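Local coordinates for putative carbohydrate metabolism domain-containing protein (Bacteroides vulgatus, PDB 3S30) that is a putative glycoside hydrolase of unconfirmed activity, with a galactose-binding-domain-like fold, and probably acts in carbohydrate metabolism, at residues P101-F106 and D344-C349; F210-Y215 and Y317-V322; G223-K228 and E290-E295. All coordinates share one frame; numbering follows the deposited sequence.

Contact 1 (P101-F106 and D344-C349). With NA (sodium ion), chain C.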
loop_
_atom_site.group_PDB
_atom_site.type_symbol
_atom_site.label_atom_id
_atom_site.label_comp_id
_atom_site.label_asym_id
_atom_site.label_seq_id
_atom_site.Cartn_x
_atom_site.Cartn_y
_atom_site.Cartn_z
ATOM N N PRO A 101 5.140 0.505 -15.422
ATOM C CA PRO A 101 4.410 1.725 -15.743
ATOM C C PRO A 101 4.491 2.739 -14.612
ATOM O O PRO A 101 4.741 2.364 -13.456
ATOM C CB PRO A 101 2.962 1.247 -15.914
ATOM C CG PRO A 101 3.041 -0.211 -16.114
ATOM C CD PRO A 101 4.248 -0.664 -15.366
ATOM N N THR A 102 4.299 4.012 -14.954
ATOM C CA THR A 102 4.299 5.089 -13.965
ATOM C C THR A 102 2.921 5.707 -13.764
ATOM O O THR A 102 2.751 6.573 -12.897
ATOM C CB THR A 102 5.316 6.179 -14.327
ATOM O OG1 THR A 102 5.035 6.702 -15.639
ATOM C CG2 THR A 102 6.739 5.597 -14.271
ATOM N N VAL A 103 1.952 5.243 -14.550
ATOM C CA VAL A 103 0.555 5.677 -14.465
ATOM C C VAL A 103 -0.269 4.470 -14.016
ATOM O O VAL A 103 -0.143 3.394 -14.594
ATOM C CB VAL A 103 0.037 6.213 -15.846
ATOM C CG1 VAL A 103 -1.412 6.622 -15.769
ATOM C CG2 VAL A 103 0.878 7.395 -16.309
ATOM N N PHE A 104 -1.089 4.639 -12.983
ATOM C CA PHE A 104 -1.824 3.519 -12.389
ATOM C C PHE A 104 -3.321 3.825 -12.411
ATOM O O PHE A 104 -3.776 4.855 -11.881
ATOM C CB PHE A 104 -1.316 3.202 -10.962
ATOM C CG PHE A 104 0.198 3.151 -10.855
ATOM C CD1 PHE A 104 0.919 2.137 -11.480
ATOM C CD2 PHE A 104 0.900 4.139 -10.173
ATOM C CE1 PHE A 104 2.319 2.100 -11.414
ATOM C CE2 PHE A 104 2.305 4.104 -10.094
ATOM C CZ PHE A 104 3.011 3.082 -10.720
ATOM N N ASN A 105 -4.071 2.918 -13.042
ATOM C CA ASN A 105 -5.486 3.117 -13.326
ATOM C C ASN A 105 -6.423 2.271 -12.477
ATOM O O ASN A 105 -7.601 2.594 -12.364
ATOM C CB ASN A 105 -5.763 2.835 -14.802
ATOM C CG ASN A 105 -5.017 3.774 -15.725
ATOM O OD1 ASN A 105 -5.358 4.954 -15.833
ATOM N ND2 ASN A 105 -3.978 3.259 -16.387
ATOM N N PHE A 106 -5.918 1.190 -11.891
ATOM C CA PHE A 106 -6.729 0.303 -11.053
ATOM C C PHE A 106 -7.912 -0.335 -11.802
ATOM O O PHE A 106 -8.979 -0.553 -11.214
ATOM C CB PHE A 106 -7.210 1.062 -9.807
ATOM C CG PHE A 106 -6.129 1.876 -9.145
ATOM C CD1 PHE A 106 -5.132 1.254 -8.399
ATOM C CD2 PHE A 106 -6.087 3.256 -9.290
ATOM C CE1 PHE A 106 -4.115 1.990 -7.805
ATOM C CE2 PHE A 106 -5.072 4.007 -8.687
ATOM C CZ PHE A 106 -4.089 3.364 -7.935
ATOM N N ASP A 344 -6.469 7.208 -10.669
ATOM C CA ASP A 344 -5.552 7.967 -11.517
ATOM C C ASP A 344 -4.288 8.406 -10.773
ATOM O O ASP A 344 -3.990 9.596 -10.652
ATOM C CB ASP A 344 -6.272 9.161 -12.146
ATOM C CG ASP A 344 -7.405 8.736 -13.052
ATOM O OD1 ASP A 344 -7.203 7.795 -13.845
ATOM O OD2 ASP A 344 -8.495 9.347 -12.985
ATOM N N LEU A 345 -3.564 7.412 -10.282
ATOM C CA LEU A 345 -2.312 7.609 -9.569
ATOM C C LEU A 345 -1.157 7.629 -10.567
ATOM O O LEU A 345 -1.095 6.798 -11.474
ATOM C CB LEU A 345 -2.118 6.467 -8.570
ATOM C CG LEU A 345 -0.881 6.487 -7.685
ATOM C CD1 LEU A 345 -0.965 7.622 -6.652
ATOM C CD2 LEU A 345 -0.747 5.129 -7.023
ATOM N N GLU A 346 -0.249 8.584 -10.407
ATOM C CA GLU A 346 0.935 8.660 -11.267
ATOM C C GLU A 346 2.191 8.971 -10.465
ATOM O O GLU A 346 2.204 9.882 -9.645
ATOM C CB GLU A 346 0.759 9.702 -12.372
ATOM C CG GLU A 346 2.050 9.964 -13.139
ATOM C CD GLU A 346 1.867 10.772 -14.405
ATOM O OE1 GLU A 346 0.792 11.381 -14.582
ATOM O OE2 GLU A 346 2.817 10.797 -15.217
ATOM N N LEU A 347 3.239 8.192 -10.719
ATOM C CA LEU A 347 4.585 8.487 -10.221
ATOM C C LEU A 347 5.277 9.396 -11.243
ATOM O O LEU A 347 5.770 8.928 -12.266
ATOM C CB LEU A 347 5.353 7.180 -10.019
ATOM C CG LEU A 347 6.614 7.164 -9.161
ATOM C CD1 LEU A 347 6.336 7.525 -7.716
ATOM C CD2 LEU A 347 7.248 5.793 -9.233
ATOM N N VAL A 348 5.282 10.701 -10.980
ATOM C CA VAL A 348 5.931 11.668 -11.881
ATOM C C VAL A 348 7.440 11.686 -11.654
ATOM O O VAL A 348 7.902 12.025 -10.565
ATOM C CB VAL A 348 5.385 13.100 -11.673
ATOM C CG1 VAL A 348 6.112 14.096 -12.595
ATOM C CG2 VAL A 348 3.859 13.131 -11.887
ATOM N N CYS A 349 8.204 11.341 -12.684
ATOM C CA CYS A 349 9.654 11.173 -12.551
ATOM C C CYS A 349 10.452 12.229 -13.286
ATOM O O CYS A 349 9.909 13.005 -14.077
ATOM C CB CYS A 349 10.064 9.782 -13.030
ATOM S SG CYS A 349 9.334 8.479 -12.031
HETATM NA NA NA C . -9.270 4.124 -12.939
HETATM O O HOH W 1 -4.798 7.786 -15.092
#
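Thr102-Phe104 runs antiparallel to Leu345-Leu347, and three backbone hydrogen bonds tie the two together. Phe104 uses both its polar backbone atoms: its N donates to Leu345 O at 2.6 Å and its O accepts from Leu345 N at 3.0 Å. The third bond brings Leu347 N to Thr102 O at 2.8 Å, and Glu346 CA adds a CA-H...O contact to the same oxygen.

The apolar contacts lie on the face that carries Phe104 and Leu345. Leu345 CG stands anti to the backbone N (chi1 -178°), and its CD2 branch comes 3.7 Å from Phe104 CD2. The Phe106 ring offers its edge instead, CZ meeting Leu345 CB at 3.7 Å. On the reverse face the pairing is thinner: Val103 CG2 lies 4.0 Å from Glu346 CD, the carboxylate carbon.

Polar side chains meet at the Asn105 end through a water that donates to Asn105 OD1 and, at 2.7 Å, to Asp344 OD1. The carboxylate and amide planes stand 80° apart. Asn105 ND2 bonds to Glu124, while Asp344 OD2 holds Thr163 and forms a salt bridge with Arg162.

Just past this short ladder, Asn105 O binds the sodium ion at 2.3 Å, and Glu107, Asn165 and Asp343 complete a metal site built where the first strand of a beta-sandwich domain meets its last.

Contact 2 (F210-Y215 and Y317-V322)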
loop_
_atom_site.group_PDB
_atom_site.type_symbol
_atom_site.label_atom_id
_atom_site.label_comp_id
_atom_site.label_asym_id
_atom_site.label_seq_id
_atom_site.Cartn_x
_atom_site.Cartn_y
_atom_site.Cartn_z
ATOM N N PHE A 210 8.329 -3.819 0.750
ATOM C CA PHE A 210 8.160 -2.667 -0.129
ATOM C C PHE A 210 9.342 -2.515 -1.073
ATOM O O PHE A 210 10.492 -2.417 -0.634
ATOM C CB PHE A 210 8.034 -1.380 0.698
ATOM C CG PHE A 210 6.913 -1.391 1.693
ATOM C CD1 PHE A 210 5.660 -1.931 1.374
ATOM C CD2 PHE A 210 7.080 -0.802 2.934
ATOM C CE1 PHE A 210 4.617 -1.909 2.304
ATOM C CE2 PHE A 210 6.033 -0.774 3.861
ATOM C CZ PHE A 210 4.810 -1.327 3.548
ATOM N N GLY A 211 9.052 -2.480 -2.368
ATOM C CA GLY A 211 10.047 -2.128 -3.361
ATOM C C GLY A 211 9.949 -2.913 -4.651
ATOM O O GLY A 211 9.584 -4.104 -4.658
ATOM N N THR A 212 10.275 -2.235 -5.748
ATOM C CA THR A 212 10.548 -2.910 -7.013
ATOM C C THR A 212 11.576 -2.089 -7.767
ATOM O O THR A 212 11.645 -0.868 -7.607
ATOM C CB THR A 212 9.281 -3.102 -7.878
ATOM O OG1 THR A 212 9.468 -4.207 -8.775
ATOM C CG2 THR A 212 8.964 -1.850 -8.665
ATOM N N THR A 213 12.361 -2.763 -8.597
ATOM C CA THR A 213 13.462 -2.125 -9.295
ATOM C C THR A 213 12.950 -0.982 -10.177
ATOM O O THR A 213 11.981 -1.142 -10.931
ATOM C CB THR A 213 14.266 -3.163 -10.085
ATOM O OG1 THR A 213 14.798 -4.142 -9.165
ATOM C CG2 THR A 213 15.401 -2.503 -10.869
ATOM N N PHE A 214 13.589 0.179 -10.040
ATOM C CA PHE A 214 13.147 1.399 -10.694
ATOM C C PHE A 214 14.364 2.162 -11.238
ATOM O O PHE A 214 15.332 2.389 -10.509
ATOM C CB PHE A 214 12.356 2.253 -9.688
ATOM C CG PHE A 214 11.405 3.224 -10.325
ATOM C CD1 PHE A 214 10.324 2.769 -11.071
ATOM C CD2 PHE A 214 11.580 4.589 -10.176
ATOM C CE1 PHE A 214 9.450 3.661 -11.674
ATOM C CE2 PHE A 214 10.699 5.486 -10.768
ATOM C CZ PHE A 214 9.633 5.020 -11.519
ATOM N N TYR A 215 14.301 2.550 -12.512
ATOM C CA TYR A 215 15.435 3.177 -13.226
ATOM C C TYR A 215 15.368 4.703 -13.266
ATOM O O TYR A 215 16.282 5.345 -13.776
ATOM C CB TYR A 215 15.522 2.636 -14.663
ATOM C CG TYR A 215 15.724 1.149 -14.681
ATOM C CD1 TYR A 215 16.993 0.601 -14.540
ATOM C CD2 TYR A 215 14.647 0.283 -14.775
ATOM C CE1 TYR A 215 17.180 -0.758 -14.521
ATOM C CE2 TYR A 215 14.830 -1.086 -14.758
ATOM C CZ TYR A 215 16.098 -1.596 -14.627
ATOM O OH TYR A 215 16.291 -2.954 -14.608
ATOM N N TYR A 317 18.331 0.484 -7.484
ATOM C CA TYR A 317 17.440 1.346 -6.719
ATOM C C TYR A 317 16.026 0.823 -6.838
ATOM O O TYR A 317 15.576 0.471 -7.934
ATOM C CB TYR A 317 17.510 2.789 -7.230
ATOM C CG TYR A 317 18.742 3.528 -6.766
ATOM C CD1 TYR A 317 19.954 3.381 -7.423
ATOM C CD2 TYR A 317 18.696 4.361 -5.659
ATOM C CE1 TYR A 317 21.089 4.053 -6.987
ATOM C CE2 TYR A 317 19.818 5.032 -5.221
ATOM C CZ TYR A 317 21.013 4.876 -5.886
ATOM O OH TYR A 317 22.132 5.546 -5.436
ATOM N N ASN A 318 15.332 0.771 -5.709
ATOM C CA ASN A 318 13.939 0.348 -5.674
ATOM C C ASN A 318 13.028 1.533 -5.367
ATOM O O ASN A 318 13.424 2.463 -4.664
ATOM C CB ASN A 318 13.736 -0.733 -4.612
ATOM C CG ASN A 318 13.970 -2.145 -5.136
ATOM O OD1 ASN A 318 14.429 -2.346 -6.255
ATOM N ND2 ASN A 318 13.656 -3.131 -4.312
ATOM N N VAL A 319 11.828 1.511 -5.936
ATOM C CA VAL A 319 10.778 2.435 -5.557
ATOM C C VAL A 319 9.636 1.632 -4.964
ATOM O O VAL A 319 9.523 0.422 -5.193
ATOM C CB VAL A 319 10.248 3.260 -6.756
ATOM C CG1 VAL A 319 9.203 2.452 -7.578
ATOM C CG2 VAL A 319 9.641 4.561 -6.269
ATOM N N SER A 320 8.800 2.313 -4.196
ATOM C CA SER A 320 7.559 1.749 -3.714
ATOM C C SER A 320 6.530 2.844 -3.507
ATOM O O SER A 320 6.873 4.009 -3.356
ATOM C CB SER A 320 7.757 0.983 -2.413
ATOM O OG SER A 320 6.620 0.167 -2.140
ATOM N N ILE A 321 5.272 2.435 -3.567
ATOM C CA ILE A 321 4.130 3.250 -3.266
ATOM C C ILE A 321 3.319 2.429 -2.276
ATOM O O ILE A 321 3.085 1.238 -2.501
ATOM C CB ILE A 321 3.274 3.493 -4.529
ATOM C CG1 ILE A 321 4.047 4.345 -5.550
ATOM C CG2 ILE A 321 1.918 4.132 -4.152
ATOM C CD1 ILE A 321 3.390 4.396 -6.885
ATOM N N VAL A 322 2.926 3.041 -1.162
ATOM C CA VAL A 322 2.148 2.333 -0.169
ATOM C C VAL A 322 0.905 3.149 0.118
ATOM O O VAL A 322 0.990 4.344 0.365
ATOM C CB VAL A 322 2.947 2.078 1.127
ATOM C CG1 VAL A 322 2.141 1.214 2.091
ATOM C CG2 VAL A 322 4.336 1.434 0.825
HETATM O O HOH W 2 18.001 1.100 -10.300
#
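Asn318 OD1 is held by two donors, Lys255 NZ and, only weakly, Thr213 OG1 at 3.4 Å across the pair of strands. The amide's other end is tied as well, since Asn318 ND2 hydrogen-bonds to Tyr253 OH, so the group is fixed against turning over. Thr213 can take part because its OG1 sits beside the backbone N (chi1 -60°), with the methyl anti to that N.

Thr212 and Val319 form an antiparallel hydrogen-bonded pair: Thr212 N donates to Val319 O at 2.8 Å and Val319 N to Thr212 O. A further bond, Phe214 N to Tyr317 O at 2.9 Å, carries the ladder past Thr213. At Gly211 any side chain would run into the preceding carbonyl oxygen and into Asn318 ND2; its CA makes a 3.2 Å CA-H...O contact to Val319 O.

Such antiparallel pairing belongs to the beta-sandwich of galactose-binding-domain-like proteins, in which strand 317-324 also pairs with 185-191 and 247-254.

Two valines press methyls onto phenylalanine faces. Val322 CG2 stands over the middle of the Phe210 ring, 3.6 Å from its centroid and 12° off the normal. Val319 CG1 lies less squarely over Phe214, 4.0 Å from that centroid. Ser320 OG lies 3.5 Å from Phe210 CB, while its hydrogen bond goes to Ile192 O.

Contact 3 (G223-K228 and E290-E295)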
loop_
_atom_site.group_PDB
_atom_site.type_symbol
_atom_site.label_atom_id
_atom_site.label_comp_id
_atom_site.label_asym_id
_atom_site.label_seq_id
_atom_site.Cartn_x
_atom_site.Cartn_y
_atom_site.Cartn_z
ATOM N N GLY A 223 -2.365 11.842 -7.486
ATOM C CA GLY A 223 -3.541 11.003 -7.651
ATOM C C GLY A 223 -4.751 11.670 -7.030
ATOM O O GLY A 223 -4.687 12.829 -6.639
ATOM N N TYR A 224 -5.849 10.932 -6.943
ATOM C CA TYR A 224 -7.105 11.438 -6.394
ATOM C C TYR A 224 -7.621 10.452 -5.358
ATOM O O TYR A 224 -7.452 9.252 -5.534
ATOM C CB TYR A 224 -8.149 11.617 -7.502
ATOM C CG TYR A 224 -7.849 12.760 -8.444
ATOM C CD1 TYR A 224 -6.898 12.623 -9.453
ATOM C CD2 TYR A 224 -8.516 13.984 -8.330
ATOM C CE1 TYR A 224 -6.610 13.665 -10.320
ATOM C CE2 TYR A 224 -8.235 15.036 -9.185
ATOM C CZ TYR A 224 -7.285 14.873 -10.182
ATOM O OH TYR A 224 -7.013 15.907 -11.048
ATOM N N TYR A 225 -8.239 10.960 -4.288
ATOM C CA TYR A 225 -8.826 10.103 -3.257
ATOM C C TYR A 225 -10.226 10.552 -2.781
ATOM O O TYR A 225 -10.664 11.685 -3.019
ATOM C CB TYR A 225 -7.878 10.001 -2.047
ATOM C CG TYR A 225 -8.029 11.128 -1.049
ATOM C CD1 TYR A 225 -7.300 12.294 -1.172
ATOM C CD2 TYR A 225 -8.910 11.018 0.026
ATOM C CE1 TYR A 225 -7.446 13.335 -0.258
ATOM C CE2 TYR A 225 -9.059 12.039 0.938
ATOM C CZ TYR A 225 -8.325 13.197 0.795
ATOM O OH TYR A 225 -8.486 14.219 1.703
ATOM N N LYS A 226 -10.912 9.614 -2.134
ATOM C CA LYS A 226 -12.059 9.874 -1.277
ATOM C C LYS A 226 -11.800 9.065 -0.009
ATOM O O LYS A 226 -11.198 7.988 -0.072
ATOM C CB LYS A 226 -13.370 9.391 -1.917
ATOM C CG LYS A 226 -13.800 10.079 -3.216
ATOM C CD LYS A 226 -15.165 9.559 -3.647
ATOM C CE LYS A 226 -15.675 10.233 -4.907
ATOM N NZ LYS A 226 -16.970 9.663 -5.416
ATOM N N TYR A 227 -12.237 9.575 1.140
ATOM C CA TYR A 227 -12.022 8.889 2.409
ATOM C C TYR A 227 -13.152 9.139 3.365
ATOM O O TYR A 227 -13.641 10.267 3.501
ATOM C CB TYR A 227 -10.725 9.338 3.083
ATOM C CG TYR A 227 -10.363 8.528 4.334
ATOM C CD1 TYR A 227 -10.067 7.170 4.251
ATOM C CD2 TYR A 227 -10.330 9.121 5.580
ATOM C CE1 TYR A 227 -9.749 6.435 5.382
ATOM C CE2 TYR A 227 -9.995 8.401 6.712
ATOM C CZ TYR A 227 -9.696 7.064 6.610
ATOM O OH TYR A 227 -9.366 6.363 7.746
ATOM N N LYS A 228 -13.556 8.065 4.025
ATOM C CA LYS A 228 -14.559 8.099 5.069
ATOM C C LYS A 228 -14.052 7.133 6.162
ATOM O O LYS A 228 -13.822 5.957 5.897
ATOM C CB LYS A 228 -15.909 7.691 4.468
ATOM C CG LYS A 228 -17.027 7.318 5.439
ATOM C CD LYS A 228 -17.702 8.520 6.046
ATOM C CE LYS A 228 -19.073 8.153 6.618
ATOM N NZ LYS A 228 -19.787 9.360 7.128
ATOM N N GLU A 290 -15.859 13.688 -2.219
ATOM C CA GLU A 290 -15.487 14.263 -3.514
ATOM C C GLU A 290 -14.061 13.838 -3.894
ATOM O O GLU A 290 -13.157 13.912 -3.064
ATOM C CB GLU A 290 -15.496 15.802 -3.461
ATOM C CG GLU A 290 -16.805 16.450 -3.026
ATOM C CD GLU A 290 -16.776 17.986 -3.111
ATOM O OE1 GLU A 290 -16.232 18.538 -4.099
ATOM O OE2 GLU A 290 -17.312 18.645 -2.193
ATOM N N TRP A 291 -13.853 13.428 -5.147
ATOM C CA TRP A 291 -12.504 13.204 -5.650
ATOM C C TRP A 291 -11.611 14.428 -5.371
ATOM O O TRP A 291 -11.855 15.538 -5.899
ATOM C CB TRP A 291 -12.509 12.889 -7.150
ATOM C CG TRP A 291 -13.050 11.562 -7.451
ATOM C CD1 TRP A 291 -14.163 11.274 -8.192
ATOM C CD2 TRP A 291 -12.527 10.311 -7.004
ATOM N NE1 TRP A 291 -14.362 9.920 -8.233
ATOM C CE2 TRP A 291 -13.369 9.302 -7.518
ATOM C CE3 TRP A 291 -11.419 9.942 -6.222
ATOM C CZ2 TRP A 291 -13.142 7.950 -7.275
ATOM C CZ3 TRP A 291 -11.195 8.594 -5.982
ATOM C CH2 TRP A 291 -12.053 7.617 -6.502
ATOM N N THR A 292 -10.597 14.201 -4.536
ATOM C CA THR A 292 -9.678 15.232 -4.070
ATOM C C THR A 292 -8.245 14.894 -4.510
ATOM O O THR A 292 -7.722 13.808 -4.219
ATOM C CB THR A 292 -9.722 15.356 -2.519
ATOM O OG1 THR A 292 -11.058 15.671 -2.086
ATOM C CG2 THR A 292 -8.747 16.428 -2.015
ATOM N N ARG A 293 -7.615 15.833 -5.202
ATOM C CA ARG A 293 -6.251 15.664 -5.684
ATOM C C ARG A 293 -5.222 15.743 -4.569
ATOM O O ARG A 293 -5.354 16.541 -3.649
ATOM C CB ARG A 293 -5.921 16.745 -6.718
ATOM C CG ARG A 293 -4.612 16.502 -7.449
ATOM C CD ARG A 293 -4.629 17.233 -8.750
ATOM N NE ARG A 293 -3.447 17.007 -9.579
ATOM C CZ ARG A 293 -2.265 17.588 -9.383
ATOM N NH1 ARG A 293 -2.069 18.433 -8.366
ATOM N NH2 ARG A 293 -1.266 17.318 -10.213
ATOM N N PHE A 294 -4.194 14.911 -4.672
ATOM C CA PHE A 294 -3.010 15.021 -3.834
ATOM C C PHE A 294 -1.768 15.129 -4.719
ATOM O O PHE A 294 -1.764 14.683 -5.867
ATOM C CB PHE A 294 -2.911 13.865 -2.815
ATOM C CG PHE A 294 -2.890 12.466 -3.424
ATOM C CD1 PHE A 294 -1.690 11.868 -3.786
ATOM C CD2 PHE A 294 -4.065 11.736 -3.576
ATOM C CE1 PHE A 294 -1.659 10.573 -4.334
ATOM C CE2 PHE A 294 -4.052 10.437 -4.122
ATOM C CZ PHE A 294 -2.843 9.858 -4.497
ATOM N N GLU A 295 -0.735 15.777 -4.188
ATOM C CA GLU A 295 0.508 15.994 -4.920
ATOM C C GLU A 295 1.660 16.017 -3.925
ATOM O O GLU A 295 1.963 17.062 -3.357
ATOM C CB GLU A 295 0.444 17.302 -5.724
ATOM C CG GLU A 295 1.699 17.585 -6.572
ATOM C CD GLU A 295 1.635 18.911 -7.339
ATOM O OE1 GLU A 295 0.521 19.426 -7.588
ATOM O OE2 GLU A 295 2.710 19.436 -7.694
#
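Glu290 O, close to the chain of Lys226, accepts a hydrogen bond from Thr292 OG1 where the chain turns a corner. Trp291 follows, crossing Lys226 at about a right angle: the extended lysine lays CE over the five-membered ring, 3.5 Å from its centroid, and NZ continues over the same ring as a cation-pi partner at 4.2 Å. Without the indole, as with an alanine here, Lys226 would probably lose the face its chain and charge rest on, and a gap would open beside Tyr224 CB. Thr292 N bonds to Tyr225 O and Tyr225 N to Thr292 O, each at 2.9 Å, and Thr292 CB leans off-centre over the Tyr225 ring. Arg293 runs extended past Tyr224, CB off-centre above the ring and CD 3.6 Å from Tyr224 OH, before NH1 forms a salt bridge with Glu295 OE1. Phe294 CG sits between the backbone N and the carbonyl carbon (chi1 58°), which folds the ring over Gly223; Phe294 N bonds to Gly223 O at 2.9 Å. Strand 218-228 thus has 291-297 along one edge and 339-349 along the other, where the backbone of Tyr224 bonds to that of Asp343, and that of Lys226 to Leu341.

Overall arrangement
Along the chain the three contacts nest: 223-228 with 290-295 (contact 3) lies inside the loop closed by contact 2, which in turn lies inside the one closed by contact 1. Contact 1 touches both of the others, its centre about 13 Å from that of contact 2 and 14 Å from that of contact 3, whereas the centres of contacts 2 and 3 are about 23 Å apart and the two do not touch. Strand 339-349 is the link. It pairs with 218-228, while Leu347 packs on Phe214 and Val319, and Leu345 CD1 meets Phe294 CZ at 3.6 Å. The two ends of the modelled chain and strands between them are thereby brought together in one mainly antiparallel fold, with the sodium site beside contact 1.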